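Long-range contacts in macrolide export ATP-binding/permease protein MacB (Actinobacillus actinomycetemcomitans, PDB 3FTJ), which probably serves as the ATP-driven inner-membrane component of the tripartite MacAB-TdeA efflux system that confers macrolide resistance, this chain being its periplasmic region: residues T53-S58 and N73-G78; R93-D98 and R136-V141; Q105-D110 and L154-P159. All blocks are in the same frame, centred on the assembly; numbering follows the deposited sequence.

Contact 1 of 3, residues T53-S58 and N73-G78; sequences TPNTSS and NLYGIG
T56 and G76 face each other as an antiparallel hydrogen-bonded pair between the two strands of a beta hairpin, and around them the contact is at its tightest. G76 N reaches T56 O at 2.7 Å, while T56 N returns a nearly straight bond to G76 O (170° at the hydrogen). Because G76 has no side chain, the methyl group T56 CG2 can settle over its backbone, 3.7 Å from G76 O. T56 and L74 share a face, and both side chains pack on V163 of helix 160-168. A second pair of backbone bonds, between S58 and L74, follows along the strands.

On the face of N55, S57, Y75 and I77 the solvent side is S57; N55 and Y75 are only partly exposed, packing on Y81 and Y157 respectively. S57 and Y75 form an antiparallel non-hydrogen-bonded pair with S57 CB 3.5 Å from Y75 CD1, and S57 CA makes a CA-H...O contact with L74 O. The carboxamide of N55 stands almost perpendicular to the Y75 ring, with OD1 at the ring's edge and in its plane, 3.7 Å from CD1. N55 CG is anti to the backbone N (chi1 -176°), which lays the amide alongside I77, and ND2 comes within 3.4 Å of the methyl group I77 CG2. Toward G78 the pairing slackens: G78 N to P54 O is a weak, bent bond of 3.3 Å.

Across this hairpin the polar pairing is thus carried by the backbone, while the side chains add methyl contacts and an amide oxygen at the edge of a ring.

Contact 2 of 3, residues R93-D98 and R136-V141; sequences RLLTED and RVIGVV
The guanidinium of R93 lies flat against the end of I138, whose CD1 methyl sits 3.4 Å above the plane, over its centre. That methyl is 3.5 Å from R93 NH1 and equally close to CZ, so an aliphatic tip covers one face of the charged group. At the guanidinium edge, in plane, a water accepts from R93 NE at 3.1 Å and also from R136 NH1, again at the edge of the group, and so bridges the two arginines.

Polar support for R93 comes chiefly from a salt bridge of NH1 to D99, which probably offsets the charge of R93, supplemented by a weak bond from NH1 to the carbonyl of L94. R93 is extended from CG to NE but starts with CG between the backbone N and carbonyl carbon (chi1 76°), which folds the chain back across I138. The backbone of R93 is bonded too: R93 N donates to I138 O at 2.9 Å with an angle of 161° at the hydrogen, and R93 O receives a CA-H contact from G139.

Apolar packing adds two further contacts. L94 CD2 meets V141 CG1 at 3.4 Å, a tight approach with the side chains nearly perpendicular to each other, and L95 CD1 touches I138 CD1.

Residues 93-95 thereby lie against strand 133-141, and T96 then caps helix 97-102. F82 of helix 81-85 packs on L94, L95 and V141, while L95 also reaches V106 and V108 of the adjoining strand 106-110.

Contact 3 of 3, residues Q105-D110 and L154-P159; sequences QVVVLD and LNLYSP
Strands 106-110 and 155-159 are antiparallel neighbours in the mixed beta sheet of the MacB-like periplasmic core domain, and the pairing V108-Y157 forms the centre of their contact. V108 N bonds Y157 O at 2.7 Å and Y157 N bonds V108 O, making a hydrogen-bonded pair. The backbone is joined again farther along, where D110 N donates to N155 O over 3.2 Å. At the other end the role passes to a side chain: the hydroxyl S158 OG donates to V106 O at 2.9 Å. With OG anti to the backbone N (chi1 -166°), the hydroxyl is directed across to the neighbouring strand.

Two sets of side chains pack around this backbone frame. On one face L109 and L156 run alongside each other in the same direction, with their CD2 methyl groups 3.5 Å apart. V107 joins them obliquely, its CG2 only 3.3 Å from L156 CB, closer than usual for two carbons. On the other face, with V108, the V108 carbonyl oxygen lies oblique to the Y157 ring, V108 O being 3.4 Å from Y157 CD2; the ring also meets those of Y75 and Y81, which build a small aromatic group along this side of the sheet.

The carboxylate of D110 has two tasks. OD2 caps the start of helix 111-118 by accepting from S112 N, and OD1 is gripped by N155. The two side chains run in parallel with their flat groups turned 48° apart. N155 ND2 approaches D110 OD1 from above the carboxylate plane, 3.2 Å away, while OD1 itself lies almost in the amide plane of N155.

Overall arrangement
From the N terminus, contact 1 closes first, the beta hairpin of strands 49-64 and 67-77. The chain then passes helix 81-85 into segment 93-98, which opens contact 2, and through helix 97-102 into 105-110, which opens contact 3. Contact 2 closes at 136-141 and contact 3 at 154-159, so their loops cross rather than nest. All three contacts reach one mixed sheet, contact 2 through strand 133-141 only, against which the loop before helix 97-102 packs. Strand 106-110 lies between 133-141, its parallel neighbour, and 155-159, which runs parallel to 67-77, placing contacts 2, 3 and 1 in sequence. Contacts 1 and 3 touch through Y75 and I77; contacts 2 and 3 through V141, R136 and L95.

Contact 1 of 3, residues T53-S58 and N73-G78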
loop_
_atom_site.group_PDB
_atom_site.type_symbol
_atom_site.label_atom_id
_atom_site.label_comp_id
_atom_site.label_asym_id
_atom_site.label_seq_id
_atom_site.Cartn_x
_atom_site.Cartn_y
_atom_site.Cartn_z
ATOM N N THR A 53 -0.745 0.010 7.446
ATOM C CA THR A 53 -1.087 -0.695 6.217
ATOM C C THR A 53 0.141 -1.275 5.531
ATOM O O THR A 53 0.950 -0.537 4.981
ATOM C CB THR A 53 -1.782 0.251 5.237
ATOM O OG1 THR A 53 -2.949 0.793 5.868
ATOM C CG2 THR A 53 -2.178 -0.489 3.978
ATOM N N PRO A 54 0.288 -2.602 5.572
ATOM C CA PRO A 54 1.376 -3.286 4.862
ATOM C C PRO A 54 1.126 -3.213 3.359
ATOM O O PRO A 54 -0.024 -3.116 2.951
ATOM C CB PRO A 54 1.258 -4.737 5.346
ATOM C CG PRO A 54 0.372 -4.679 6.572
ATOM C CD PRO A 54 -0.548 -3.532 6.350
ATOM N N ASN A 55 2.175 -3.243 2.548
ATOM C CA ASN A 55 2.004 -3.176 1.095
ATOM C C ASN A 55 3.066 -3.986 0.372
ATOM O O ASN A 55 4.255 -3.688 0.459
ATOM C CB ASN A 55 2.030 -1.715 0.607
ATOM C CG ASN A 55 1.748 -1.576 -0.894
ATOM O OD1 ASN A 55 2.222 -2.366 -1.720
ATOM N ND2 ASN A 55 0.980 -0.549 -1.250
ATOM N N THR A 56 2.630 -5.026 -0.325
ATOM C CA THR A 56 3.489 -5.737 -1.254
ATOM C C THR A 56 2.737 -5.802 -2.576
ATOM O O THR A 56 1.531 -5.588 -2.614
ATOM C CB THR A 56 3.780 -7.150 -0.768
ATOM O OG1 THR A 56 4.712 -7.777 -1.655
ATOM C CG2 THR A 56 2.500 -7.959 -0.729
ATOM N N SER A 57 3.436 -6.065 -3.668
ATOM C CA SER A 57 2.742 -6.238 -4.935
ATOM C C SER A 57 3.532 -7.098 -5.898
ATOM O O SER A 57 4.702 -7.425 -5.656
ATOM C CB SER A 57 2.426 -4.893 -5.594
ATOM O OG SER A 57 3.606 -4.214 -5.972
ATOM N N SER A 58 2.864 -7.445 -6.995
ATOM C CA SER A 58 3.415 -8.268 -8.055
ATOM C C SER A 58 2.736 -7.826 -9.337
ATOM O O SER A 58 1.603 -7.354 -9.314
ATOM C CB SER A 58 3.113 -9.742 -7.786
ATOM O OG SER A 58 3.847 -10.598 -8.652
ATOM N N ASN A 73 -1.114 -5.105 -11.988
ATOM C CA ASN A 73 -0.507 -5.015 -10.670
ATOM C C ASN A 73 -1.453 -5.450 -9.575
ATOM O O ASN A 73 -2.476 -4.803 -9.337
ATOM C CB ASN A 73 -0.062 -3.586 -10.403
ATOM C CG ASN A 73 0.927 -3.101 -11.423
ATOM O OD1 ASN A 73 1.982 -3.704 -11.605
ATOM N ND2 ASN A 73 0.586 -2.017 -12.116
ATOM N N LEU A 74 -1.116 -6.551 -8.917
ATOM C CA LEU A 74 -1.850 -6.990 -7.739
ATOM C C LEU A 74 -1.133 -6.488 -6.504
ATOM O O LEU A 74 0.026 -6.822 -6.271
ATOM C CB LEU A 74 -1.949 -8.513 -7.685
ATOM C CG LEU A 74 -2.725 -9.128 -6.516
ATOM C CD1 LEU A 74 -4.201 -8.716 -6.534
ATOM C CD2 LEU A 74 -2.595 -10.648 -6.572
ATOM N N TYR A 75 -1.831 -5.672 -5.725
ATOM C CA TYR A 75 -1.329 -5.195 -4.448
ATOM C C TYR A 75 -1.920 -6.032 -3.333
ATOM O O TYR A 75 -3.118 -6.330 -3.337
ATOM C CB TYR A 75 -1.716 -3.738 -4.240
ATOM C CG TYR A 75 -1.022 -2.791 -5.174
ATOM C CD1 TYR A 75 0.245 -2.294 -4.875
ATOM C CD2 TYR A 75 -1.624 -2.393 -6.360
ATOM C CE1 TYR A 75 0.893 -1.430 -5.739
ATOM C CE2 TYR A 75 -0.987 -1.522 -7.222
ATOM C CZ TYR A 75 0.272 -1.043 -6.904
ATOM O OH TYR A 75 0.903 -0.174 -7.765
ATOM N N GLY A 76 -1.066 -6.428 -2.395
ATOM C CA GLY A 76 -1.507 -7.080 -1.179
ATOM C C GLY A 76 -1.378 -6.033 -0.107
ATOM O O GLY A 76 -0.267 -5.703 0.300
ATOM N N ILE A 77 -2.506 -5.486 0.331
ATOM C CA ILE A 77 -2.485 -4.338 1.247
ATOM C C ILE A 77 -3.384 -4.530 2.469
ATOM O O ILE A 77 -4.135 -5.505 2.551
ATOM C CB ILE A 77 -2.851 -3.007 0.513
ATOM C CG1 ILE A 77 -4.050 -3.188 -0.428
ATOM C CG2 ILE A 77 -1.672 -2.505 -0.295
ATOM C CD1 ILE A 77 -5.344 -3.618 0.241
ATOM N N GLY A 78 -3.291 -3.606 3.425
ATOM C CA GLY A 78 -4.115 -3.671 4.620
ATOM C C GLY A 78 -5.512 -3.086 4.459
ATOM O O GLY A 78 -5.776 -2.311 3.538
#

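Contact 2 of 3, residues R93-D98 and R136-V141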
loop_
_atom_site.group_PDB
_atom_site.type_symbol
_atom_site.label_atom_id
_atom_site.label_comp_id
_atom_site.label_asym_id
_atom_site.label_seq_id
_atom_site.Cartn_x
_atom_site.Cartn_y
_atom_site.Cartn_z
ATOM N N ARG A 93 -18.139 -3.322 -2.252
ATOM C CA ARG A 93 -17.597 -3.132 -0.911
ATOM C C ARG A 93 -16.064 -3.146 -0.907
ATOM O O ARG A 93 -15.433 -3.561 -1.884
ATOM C CB ARG A 93 -18.118 -4.214 0.033
ATOM C CG ARG A 93 -17.445 -5.574 -0.154
ATOM C CD ARG A 93 -17.967 -6.602 0.835
ATOM N NE ARG A 93 -17.369 -7.928 0.666
ATOM C CZ ARG A 93 -16.204 -8.306 1.190
ATOM N NH1 ARG A 93 -15.488 -7.451 1.908
ATOM N NH2 ARG A 93 -15.748 -9.540 0.991
ATOM N N LEU A 94 -15.477 -2.690 0.197
ATOM C CA LEU A 94 -14.032 -2.726 0.399
ATOM C C LEU A 94 -13.646 -3.953 1.221
ATOM O O LEU A 94 -14.518 -4.686 1.702
ATOM C CB LEU A 94 -13.556 -1.465 1.128
ATOM C CG LEU A 94 -13.829 -0.108 0.478
ATOM C CD1 LEU A 94 -13.211 1.001 1.316
ATOM C CD2 LEU A 94 -13.292 -0.068 -0.944
ATOM N N LEU A 95 -12.343 -4.173 1.387
ATOM C CA LEU A 95 -11.864 -5.273 2.217
ATOM C C LEU A 95 -12.282 -5.047 3.655
ATOM O O LEU A 95 -12.400 -3.900 4.102
ATOM C CB LEU A 95 -10.339 -5.400 2.176
ATOM C CG LEU A 95 -9.599 -5.875 0.922
ATOM C CD1 LEU A 95 -10.194 -7.166 0.379
ATOM C CD2 LEU A 95 -9.630 -4.810 -0.123
ATOM N N THR A 96 -12.479 -6.151 4.370
ATOM C CA THR A 96 -12.795 -6.133 5.790
ATOM C C THR A 96 -11.705 -6.857 6.574
ATOM O O THR A 96 -10.827 -7.508 5.996
ATOM C CB THR A 96 -14.124 -6.855 6.077
ATOM O OG1 THR A 96 -14.047 -8.202 5.600
ATOM C CG2 THR A 96 -15.282 -6.148 5.399
ATOM N N GLU A 97 -11.771 -6.753 7.897
ATOM C CA GLU A 97 -10.835 -7.460 8.760
ATOM C C GLU A 97 -10.963 -8.959 8.538
ATOM O O GLU A 97 -9.983 -9.703 8.651
ATOM C CB GLU A 97 -11.098 -7.108 10.227
ATOM C CG GLU A 97 -10.302 -7.925 11.224
ATOM C CD GLU A 97 -10.697 -7.619 12.663
ATOM O OE1 GLU A 97 -10.791 -6.424 13.009
ATOM O OE2 GLU A 97 -10.912 -8.570 13.445
ATOM N N ASP A 98 -12.172 -9.400 8.201
ATOM C CA ASP A 98 -12.407 -10.817 7.962
ATOM C C ASP A 98 -11.706 -11.304 6.690
ATOM O O ASP A 98 -11.224 -12.430 6.633
ATOM C CB ASP A 98 -13.904 -11.109 7.887
ATOM C CG ASP A 98 -14.194 -12.533 7.471
ATOM O OD1 ASP A 98 -14.479 -12.760 6.270
ATOM O OD2 ASP A 98 -14.120 -13.431 8.340
ATOM N N ARG A 136 -12.175 -13.194 -6.577
ATOM C CA ARG A 136 -13.516 -12.668 -6.825
ATOM C C ARG A 136 -13.576 -11.154 -6.608
ATOM O O ARG A 136 -13.160 -10.656 -5.564
ATOM C CB ARG A 136 -14.538 -13.382 -5.934
ATOM C CG ARG A 136 -15.923 -12.775 -5.972
ATOM C CD ARG A 136 -16.927 -13.672 -5.254
ATOM N NE ARG A 136 -16.522 -13.970 -3.882
ATOM C CZ ARG A 136 -16.788 -13.191 -2.839
ATOM N NH1 ARG A 136 -17.459 -12.060 -3.015
ATOM N NH2 ARG A 136 -16.389 -13.538 -1.619
ATOM N N VAL A 137 -14.075 -10.427 -7.604
ATOM C CA VAL A 137 -14.206 -8.977 -7.520
ATOM C C VAL A 137 -15.328 -8.568 -6.559
ATOM O O VAL A 137 -16.490 -8.930 -6.759
ATOM C CB VAL A 137 -14.468 -8.366 -8.908
ATOM C CG1 VAL A 137 -14.580 -6.849 -8.809
ATOM C CG2 VAL A 137 -13.357 -8.754 -9.869
ATOM N N ILE A 138 -14.981 -7.824 -5.512
ATOM C CA ILE A 138 -15.973 -7.463 -4.504
ATOM C C ILE A 138 -16.329 -5.976 -4.540
ATOM O O ILE A 138 -17.330 -5.558 -3.955
ATOM C CB ILE A 138 -15.522 -7.854 -3.060
ATOM C CG1 ILE A 138 -14.212 -7.154 -2.680
ATOM C CG2 ILE A 138 -15.379 -9.357 -2.918
ATOM C CD1 ILE A 138 -13.920 -7.192 -1.179
ATOM N N GLY A 139 -15.526 -5.180 -5.238
ATOM C CA GLY A 139 -15.754 -3.751 -5.265
ATOM C C GLY A 139 -14.859 -2.996 -6.226
ATOM O O GLY A 139 -14.005 -3.586 -6.902
ATOM N N VAL A 140 -15.063 -1.679 -6.269
ATOM C CA VAL A 140 -14.345 -0.780 -7.163
ATOM C C VAL A 140 -14.100 0.540 -6.446
ATOM O O VAL A 140 -15.002 1.068 -5.797
ATOM C CB VAL A 140 -15.176 -0.478 -8.431
ATOM C CG1 VAL A 140 -14.408 0.439 -9.376
ATOM C CG2 VAL A 140 -15.553 -1.761 -9.134
ATOM N N VAL A 141 -12.885 1.069 -6.558
ATOM C CA VAL A 141 -12.554 2.361 -5.965
ATOM C C VAL A 141 -12.080 3.339 -7.036
ATOM O O VAL A 141 -11.726 2.935 -8.145
ATOM C CB VAL A 141 -11.444 2.240 -4.901
ATOM C CG1 VAL A 141 -11.954 1.506 -3.667
ATOM C CG2 VAL A 141 -10.216 1.545 -5.480
HETATM O O HOH W 1 -18.793 -9.802 -1.416
#

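Contact 3 of 3, residues Q105-D110 and L154-P159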
loop_
_atom_site.group_PDB
_atom_site.type_symbol
_atom_site.label_atom_id
_atom_site.label_comp_id
_atom_site.label_asym_id
_atom_site.label_seq_id
_atom_site.Cartn_x
_atom_site.Cartn_y
_atom_site.Cartn_z
ATOM N N GLN A 105 -9.554 -14.735 -1.213
ATOM C CA GLN A 105 -9.164 -14.368 -2.570
ATOM C C GLN A 105 -10.214 -13.445 -3.160
ATOM O O GLN A 105 -11.022 -13.837 -4.007
ATOM C CB GLN A 105 -8.953 -15.610 -3.432
ATOM C CG GLN A 105 -7.716 -16.390 -3.014
ATOM C CD GLN A 105 -7.695 -17.817 -3.543
ATOM O OE1 GLN A 105 -7.229 -18.723 -2.866
ATOM N NE2 GLN A 105 -8.200 -18.017 -4.755
ATOM N N VAL A 106 -10.223 -12.218 -2.661
ATOM C CA VAL A 106 -11.135 -11.201 -3.151
ATOM C C VAL A 106 -10.309 -10.028 -3.623
ATOM O O VAL A 106 -9.206 -9.796 -3.127
ATOM C CB VAL A 106 -12.125 -10.724 -2.054
ATOM C CG1 VAL A 106 -13.078 -11.861 -1.650
ATOM C CG2 VAL A 106 -11.372 -10.191 -0.847
ATOM N N VAL A 107 -10.835 -9.283 -4.582
ATOM C CA VAL A 107 -10.090 -8.161 -5.105
ATOM C C VAL A 107 -10.961 -6.925 -5.238
ATOM O O VAL A 107 -12.161 -7.012 -5.527
ATOM C CB VAL A 107 -9.403 -8.530 -6.456
ATOM C CG1 VAL A 107 -10.424 -8.932 -7.496
ATOM C CG2 VAL A 107 -8.567 -7.375 -6.945
ATOM N N VAL A 108 -10.356 -5.771 -4.992
ATOM C CA VAL A 108 -11.014 -4.497 -5.234
ATOM C C VAL A 108 -10.364 -3.847 -6.456
ATOM O O VAL A 108 -9.147 -3.698 -6.510
ATOM C CB VAL A 108 -10.930 -3.569 -3.998
ATOM C CG1 VAL A 108 -11.443 -2.180 -4.330
ATOM C CG2 VAL A 108 -11.717 -4.171 -2.823
ATOM N N LEU A 109 -11.175 -3.475 -7.445
ATOM C CA LEU A 109 -10.649 -2.910 -8.680
ATOM C C LEU A 109 -10.477 -1.395 -8.643
ATOM O O LEU A 109 -11.202 -0.670 -7.960
ATOM C CB LEU A 109 -11.526 -3.290 -9.871
ATOM C CG LEU A 109 -11.675 -4.776 -10.179
ATOM C CD1 LEU A 109 -12.408 -4.937 -11.503
ATOM C CD2 LEU A 109 -10.319 -5.448 -10.233
ATOM N N ASP A 110 -9.488 -0.943 -9.395
ATOM C CA ASP A 110 -9.288 0.460 -9.707
ATOM C C ASP A 110 -10.371 0.884 -10.701
ATOM O O ASP A 110 -10.895 0.061 -11.448
ATOM C CB ASP A 110 -7.909 0.588 -10.355
ATOM C CG ASP A 110 -7.508 1.996 -10.605
ATOM O OD1 ASP A 110 -6.525 2.446 -9.974
ATOM O OD2 ASP A 110 -8.169 2.650 -11.439
ATOM N N LEU A 154 -4.205 -0.779 -14.606
ATOM C CA LEU A 154 -4.518 -2.108 -14.077
ATOM C C LEU A 154 -4.032 -2.351 -12.663
ATOM O O LEU A 154 -3.084 -3.107 -12.431
ATOM C CB LEU A 154 -4.039 -3.212 -15.006
ATOM C CG LEU A 154 -5.186 -3.735 -15.861
ATOM C CD1 LEU A 154 -5.702 -2.626 -16.756
ATOM C CD2 LEU A 154 -4.728 -4.927 -16.681
ATOM N N ASN A 155 -4.709 -1.709 -11.722
ATOM C CA ASN A 155 -4.435 -1.913 -10.317
ATOM C C ASN A 155 -5.526 -2.770 -9.696
ATOM O O ASN A 155 -6.715 -2.479 -9.842
ATOM C CB ASN A 155 -4.329 -0.566 -9.606
ATOM C CG ASN A 155 -3.226 0.310 -10.187
ATOM O OD1 ASN A 155 -2.069 -0.096 -10.251
ATOM N ND2 ASN A 155 -3.586 1.511 -10.619
ATOM N N LEU A 156 -5.113 -3.847 -9.029
ATOM C CA LEU A 156 -6.028 -4.658 -8.231
ATOM C C LEU A 156 -5.555 -4.682 -6.777
ATOM O O LEU A 156 -4.357 -4.784 -6.517
ATOM C CB LEU A 156 -6.117 -6.091 -8.761
ATOM C CG LEU A 156 -6.268 -6.385 -10.258
ATOM C CD1 LEU A 156 -7.130 -7.625 -10.413
ATOM C CD2 LEU A 156 -6.879 -5.249 -11.032
ATOM N N TYR A 157 -6.495 -4.605 -5.839
ATOM C CA TYR A 157 -6.158 -4.571 -4.419
ATOM C C TYR A 157 -6.755 -5.742 -3.659
ATOM O O TYR A 157 -7.961 -5.968 -3.696
ATOM C CB TYR A 157 -6.628 -3.258 -3.793
ATOM C CG TYR A 157 -6.130 -2.039 -4.533
ATOM C CD1 TYR A 157 -4.835 -1.583 -4.358
ATOM C CD2 TYR A 157 -6.949 -1.355 -5.412
ATOM C CE1 TYR A 157 -4.367 -0.472 -5.030
ATOM C CE2 TYR A 157 -6.491 -0.242 -6.094
ATOM C CZ TYR A 157 -5.198 0.194 -5.894
ATOM O OH TYR A 157 -4.735 1.300 -6.562
ATOM N N SER A 158 -5.897 -6.466 -2.953
ATOM C CA SER A 158 -6.273 -7.696 -2.272
ATOM C C SER A 158 -5.635 -7.664 -0.887
ATOM O O SER A 158 -4.714 -6.880 -0.657
ATOM C CB SER A 158 -5.764 -8.885 -3.094
ATOM O OG SER A 158 -6.342 -10.107 -2.697
ATOM N N PRO A 159 -6.119 -8.492 0.055
ATOM C CA PRO A 159 -5.504 -8.430 1.388
ATOM C C PRO A 159 -4.043 -8.841 1.343
ATOM O O PRO A 159 -3.709 -9.802 0.636
ATOM C CB PRO A 159 -6.307 -9.462 2.195
ATOM C CG PRO A 159 -7.621 -9.577 1.473
ATOM C CD PRO A 159 -7.266 -9.415 0.018
#